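Local coordinates for maltose-binding protein MalE1 (Thermotoga maritima, PDB 6DTU) that binds malto-oligosaccharides, here maltotetraose, as a periplasmic-type solute-binding protein and probably delivers them to a membrane sugar transporter, at residues A[146-152]-A[204-210]; A[180-185]-A[366-370]. All coordinates share one frame; numbering follows the deposited sequence. Where two conformers were deposited one is given.

In the fold
From the N terminus, the first segment reached is 146-152, at an outermost strand of a four-stranded mixed sheet. The chain then runs through helix 155-164 and the first two strands of a three-stranded antiparallel sheet to 180-185, which holds its third strand, 181-183. After helix 187-201 the loop 204-210 returns to 146-152 and closes contact 1, with 51 residues between its segments. Contact 2 closes much later, across 180 residues, when helix 358-374 packs on strand 181-183. The segments alternate along the chain, so the closures cross. Their centres lie about 26 Å apart and their nearest atoms about 13 Å: contact 1 ties sheet edge to interhelical loop, contact 2 small sheet to C-terminal helix.

Contact 1: residues A[146-152]-A[204-210]; sequences RGFITSA and ILDPSDN
Bends at chi2 (-71°) and chi3 (-63°) fold the Arg146 chain back so that its guanidinium meets Asp209, whose carboxylate comes from the opposite direction. The grip is end-on: NH1 of Arg146 reaches OD1 of Asp209 at 2.9 Å and NH2 reaches OD2 at 2.7 Å, both nearly straight and on the syn side, the planes 22° apart. The remaining N-H of NH2 is divided between Ile204 O and Phe148 O, two acceptors 3.1 Å apart, which accounts for both bonds being bent. NE donates to water 1, which bridges to Ile204 O. Ile149 CG1 lies over one guanidinium face. Asp206 N meets Asp209 OD2 from the other side of the carboxylate plane, tying the salt bridge to the type I turn 206-209; Asp206 OD2 accepts from Ser208 N, an Asx turn inside it.

The contact joins 146-149, an outermost strand of the four-stranded mixed sheet, to the loop between helices 187-201 and 211-219. Leu205 CD2 packs 3.5 Å from CD2 of Phe148, and Ile204 CG2 touches Phe148 CB. Ser151 OG, which water 2 joins to Asp209 O, is also hydrogen-bonded to Glu154 OE1, and the Ser151 side chain is about 7 Å from a bound glucose. Two straight bonds to Asp209, the shared N-H and water 1 fix the guanidinium's rotation, and this pairing probably stabilises the buried carboxylate as an anion.

Contact 2: residues A[180-185]-A[366-370]; sequences NDIGLA and VERIK
Ile182 and Val366 run alongside each other, pointing opposite ways, CG2 of Ile182 lying 3.9 Å from CG2 of Val366 and almost as near to its CG1. The extended outer branch of Ile182 carries CD1 onward to the next helical turn, where it meets Ile369 CG2 at 3.5 Å in an oblique crossing. That same CD1 lies 3.5 Å from Lys370 CG, the lysine chain again running counter to the isoleucine. Leu184 approaches Ile369 at about a right angle, and its CD1 touches Ile369 CD1. Val366 CG2 is shared more widely, lying 3.7 Å from Ala185 CB and also packing on Leu184 CB.

This is a strand-on-helix packing. Strand 181-183, an outermost member of the three-stranded antiparallel sheet, lies against helix 358-374 at an axis separation of 9.7 Å, the short segments running roughly antiparallel at 149°. Phe170 of the neighbouring strand 168-173 backs Ile182. Val340 and helix 341-352 continue the apolar surface round Leu184 and Ile369.

At the edge the character turns polar. The outer half of Lys370 is kinked twice (chi3 79°, chi4 67°), which turns NZ to the strand side, where water 4 accepts from NZ at 2.9 Å and from the backbone N of Ile182. Water 3 joins Asn180 ND2 to the same ammonium, its bond to NZ weak.

Contact 1: residues A[146-152]-A[204-210]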
# COMPACT_ATOMS: atom_id res chain seq x y z
N ARG A 146 15.23 -7.21 17.12
CA ARG A 146 14.21 -6.26 17.53
C ARG A 146 12.91 -7.02 17.76
O ARG A 146 12.52 -7.85 16.94
CB ARG A 146 14.00 -5.22 16.43
CG ARG A 146 14.98 -4.05 16.44
CD ARG A 146 14.70 -3.11 17.64
NE ARG A 146 13.37 -2.51 17.52
CZ ARG A 146 13.09 -1.42 16.83
NH1 ARG A 146 14.04 -0.75 16.18
NH2 ARG A 146 11.83 -0.98 16.78
N GLY A 147 12.26 -6.75 18.89
CA GLY A 147 10.99 -7.38 19.17
C GLY A 147 9.88 -6.96 18.22
O GLY A 147 9.08 -7.79 17.79
N PHE A 148 9.83 -5.67 17.87
CA PHE A 148 8.77 -5.14 17.02
C PHE A 148 9.28 -3.93 16.26
O PHE A 148 9.97 -3.08 16.83
CB PHE A 148 7.55 -4.74 17.86
CG PHE A 148 6.44 -4.13 17.06
CD1 PHE A 148 5.62 -4.91 16.26
CD2 PHE A 148 6.26 -2.74 17.07
CE1 PHE A 148 4.62 -4.34 15.48
CE2 PHE A 148 5.25 -2.16 16.30
CZ PHE A 148 4.43 -2.97 15.51
N ILE A 149 8.96 -3.87 14.96
CA ILE A 149 9.28 -2.72 14.12
C ILE A 149 8.13 -2.44 13.16
O ILE A 149 7.60 -3.36 12.52
CB ILE A 149 10.58 -2.88 13.30
CG1 ILE A 149 11.68 -3.60 14.06
CG2 ILE A 149 11.08 -1.51 12.83
CD1 ILE A 149 12.90 -3.83 13.17
N THR A 150 7.81 -1.16 12.99
CA THR A 150 7.11 -0.71 11.80
C THR A 150 7.64 0.68 11.48
O THR A 150 8.52 1.21 12.17
CB THR A 150 5.59 -0.79 11.92
OG1 THR A 150 5.01 -0.57 10.63
CG2 THR A 150 5.06 0.27 12.89
N SER A 151 7.12 1.28 10.40
CA SER A 151 7.55 2.62 10.02
C SER A 151 6.83 3.61 10.92
O SER A 151 5.71 4.05 10.64
CB SER A 151 7.27 2.84 8.54
OG SER A 151 7.97 3.99 8.09
N ALA A 152 7.50 4.00 12.02
CA ALA A 152 6.84 4.65 13.15
C ALA A 152 6.26 6.03 12.82
O ALA A 152 5.29 6.46 13.45
CB ALA A 152 7.83 4.77 14.30
N ILE A 204 9.57 0.05 22.57
CA ILE A 204 9.25 -0.98 21.58
C ILE A 204 9.60 -0.50 20.18
O ILE A 204 9.97 -1.28 19.30
CB ILE A 204 7.75 -1.31 21.68
CG1 ILE A 204 7.37 -1.64 23.12
CG2 ILE A 204 7.35 -2.44 20.73
CD1 ILE A 204 8.09 -2.84 23.64
N LEU A 205 9.39 0.80 19.93
CA LEU A 205 9.76 1.44 18.68
C LEU A 205 10.79 2.51 18.96
O LEU A 205 10.78 3.16 20.01
CB LEU A 205 8.55 2.09 18.01
CG LEU A 205 7.52 1.14 17.43
CD1 LEU A 205 6.39 1.94 16.84
CD2 LEU A 205 8.14 0.18 16.41
N ASP A 206 11.65 2.70 18.00
CA ASP A 206 12.66 3.72 18.09
C ASP A 206 12.29 4.88 17.17
O ASP A 206 11.75 4.65 16.09
CB ASP A 206 14.03 3.16 17.67
CG ASP A 206 15.16 4.16 17.89
OD1 ASP A 206 15.68 4.23 19.03
OD2 ASP A 206 15.51 4.90 16.94
N PRO A 207 12.57 6.12 17.59
CA PRO A 207 12.19 7.29 16.79
C PRO A 207 12.69 7.25 15.35
O PRO A 207 12.10 7.88 14.48
CB PRO A 207 12.82 8.45 17.57
CG PRO A 207 12.91 7.96 18.98
CD PRO A 207 13.13 6.48 18.90
N SER A 208 13.76 6.52 15.08
CA SER A 208 14.31 6.45 13.73
C SER A 208 13.71 5.34 12.88
O SER A 208 14.04 5.25 11.70
CB SER A 208 15.82 6.24 13.79
OG SER A 208 16.11 5.00 14.40
N ASP A 209 12.81 4.52 13.44
CA ASP A 209 12.27 3.38 12.70
C ASP A 209 11.57 3.85 11.42
O ASP A 209 10.77 4.79 11.46
CB ASP A 209 11.28 2.59 13.55
CG ASP A 209 11.95 1.74 14.61
OD1 ASP A 209 13.17 1.46 14.50
OD2 ASP A 209 11.24 1.31 15.54
N ASN A 210 11.91 3.22 10.30
CA ASN A 210 11.30 3.55 9.01
C ASN A 210 11.06 2.25 8.23
O ASN A 210 11.28 1.14 8.72
CB ASN A 210 12.11 4.57 8.20
CG ASN A 210 13.49 4.08 7.82
OD1 ASN A 210 13.78 2.88 7.88
ND2 ASN A 210 14.34 4.99 7.35
O HOH W 1 11.41 -3.72 19.43
O HOH W 2 8.87 6.13 9.73

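Contact 2: residues A[180-185]-A[366-370]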
# COMPACT_ATOMS: atom_id res chain seq x y z
N ASN A 180 -14.42 18.15 3.26
CA ASN A 180 -14.40 19.25 4.22
C ASN A 180 -14.56 18.78 5.65
O ASN A 180 -14.52 19.61 6.57
CB ASN A 180 -15.47 20.28 3.87
CG ASN A 180 -15.10 21.12 2.68
OD1 ASN A 180 -15.22 20.68 1.54
ND2 ASN A 180 -14.62 22.33 2.94
N ASP A 181 -14.71 17.48 5.87
CA ASP A 181 -14.87 16.90 7.20
C ASP A 181 -13.72 15.92 7.39
O ASP A 181 -13.80 14.77 6.96
CB ASP A 181 -16.25 16.25 7.34
CG ASP A 181 -16.49 15.64 8.71
OD1 ASP A 181 -15.52 15.40 9.47
OD2 ASP A 181 -17.65 15.39 9.04
N ILE A 182 -12.66 16.39 8.04
CA ILE A 182 -11.45 15.61 8.21
C ILE A 182 -11.41 15.08 9.64
O ILE A 182 -11.65 15.83 10.59
CB ILE A 182 -10.21 16.45 7.87
CG1 ILE A 182 -10.26 16.89 6.41
CG2 ILE A 182 -8.92 15.68 8.12
CD1 ILE A 182 -9.11 17.80 6.02
N GLY A 183 -11.11 13.78 9.81
CA GLY A 183 -11.15 13.20 11.14
C GLY A 183 -9.82 12.71 11.68
O GLY A 183 -9.76 11.84 12.56
N LEU A 184 -8.73 13.29 11.20
CA LEU A 184 -7.41 12.86 11.59
C LEU A 184 -6.91 13.53 12.86
O LEU A 184 -5.75 13.34 13.24
CB LEU A 184 -6.43 13.08 10.44
CG LEU A 184 -6.79 12.25 9.21
CD1 LEU A 184 -5.92 12.68 8.05
CD2 LEU A 184 -6.61 10.77 9.49
N ALA A 185 -7.74 14.36 13.50
CA ALA A 185 -7.43 14.91 14.82
C ALA A 185 -8.63 14.80 15.76
O ALA A 185 -8.70 15.56 16.73
CB ALA A 185 -6.94 16.36 14.75
N VAL A 366 -4.23 18.69 10.52
CA VAL A 366 -5.53 18.89 9.88
C VAL A 366 -5.69 20.31 9.35
O VAL A 366 -6.25 20.52 8.26
CB VAL A 366 -6.66 18.46 10.85
CG1 VAL A 366 -8.01 18.89 10.34
CG2 VAL A 366 -6.64 16.94 11.06
N GLU A 367 -5.19 21.32 10.08
CA GLU A 367 -5.23 22.67 9.53
C GLU A 367 -4.38 22.78 8.27
O GLU A 367 -4.75 23.49 7.32
CB GLU A 367 -4.73 23.69 10.56
CG GLU A 367 -5.35 23.55 11.94
CD GLU A 367 -5.04 24.72 12.87
OE1 GLU A 367 -5.90 25.06 13.71
OE2 GLU A 367 -3.93 25.29 12.77
N ARG A 368 -3.27 22.06 8.22
CA ARG A 368 -2.45 22.06 7.01
C ARG A 368 -3.18 21.39 5.86
O ARG A 368 -3.22 21.94 4.75
CB ARG A 368 -1.10 21.40 7.29
CG ARG A 368 -0.23 21.24 6.07
CD ARG A 368 1.10 20.59 6.42
NE ARG A 368 1.76 20.01 5.25
CZ ARG A 368 2.94 19.42 5.29
NH1 ARG A 368 3.59 19.34 6.44
NH2 ARG A 368 3.47 18.90 4.19
N ILE A 369 -3.82 20.25 6.12
CA ILE A 369 -4.54 19.54 5.05
C ILE A 369 -5.67 20.39 4.51
O ILE A 369 -5.86 20.51 3.30
CB ILE A 369 -5.07 18.20 5.59
CG1 ILE A 369 -3.90 17.31 6.02
CG2 ILE A 369 -5.91 17.51 4.53
CD1 ILE A 369 -4.34 16.08 6.81
N LYS A 370 -6.44 21.00 5.42
CA LYS A 370 -7.58 21.81 5.02
C LYS A 370 -7.14 23.01 4.18
O LYS A 370 -7.72 23.30 3.13
CB LYS A 370 -8.34 22.29 6.26
CG LYS A 370 -9.05 21.19 7.03
CD LYS A 370 -9.90 21.73 8.16
CE LYS A 370 -11.21 22.27 7.62
NZ LYS A 370 -12.09 21.19 7.04
O HOH W 3 -13.22 23.51 5.61
O HOH W 4 -12.60 19.21 9.10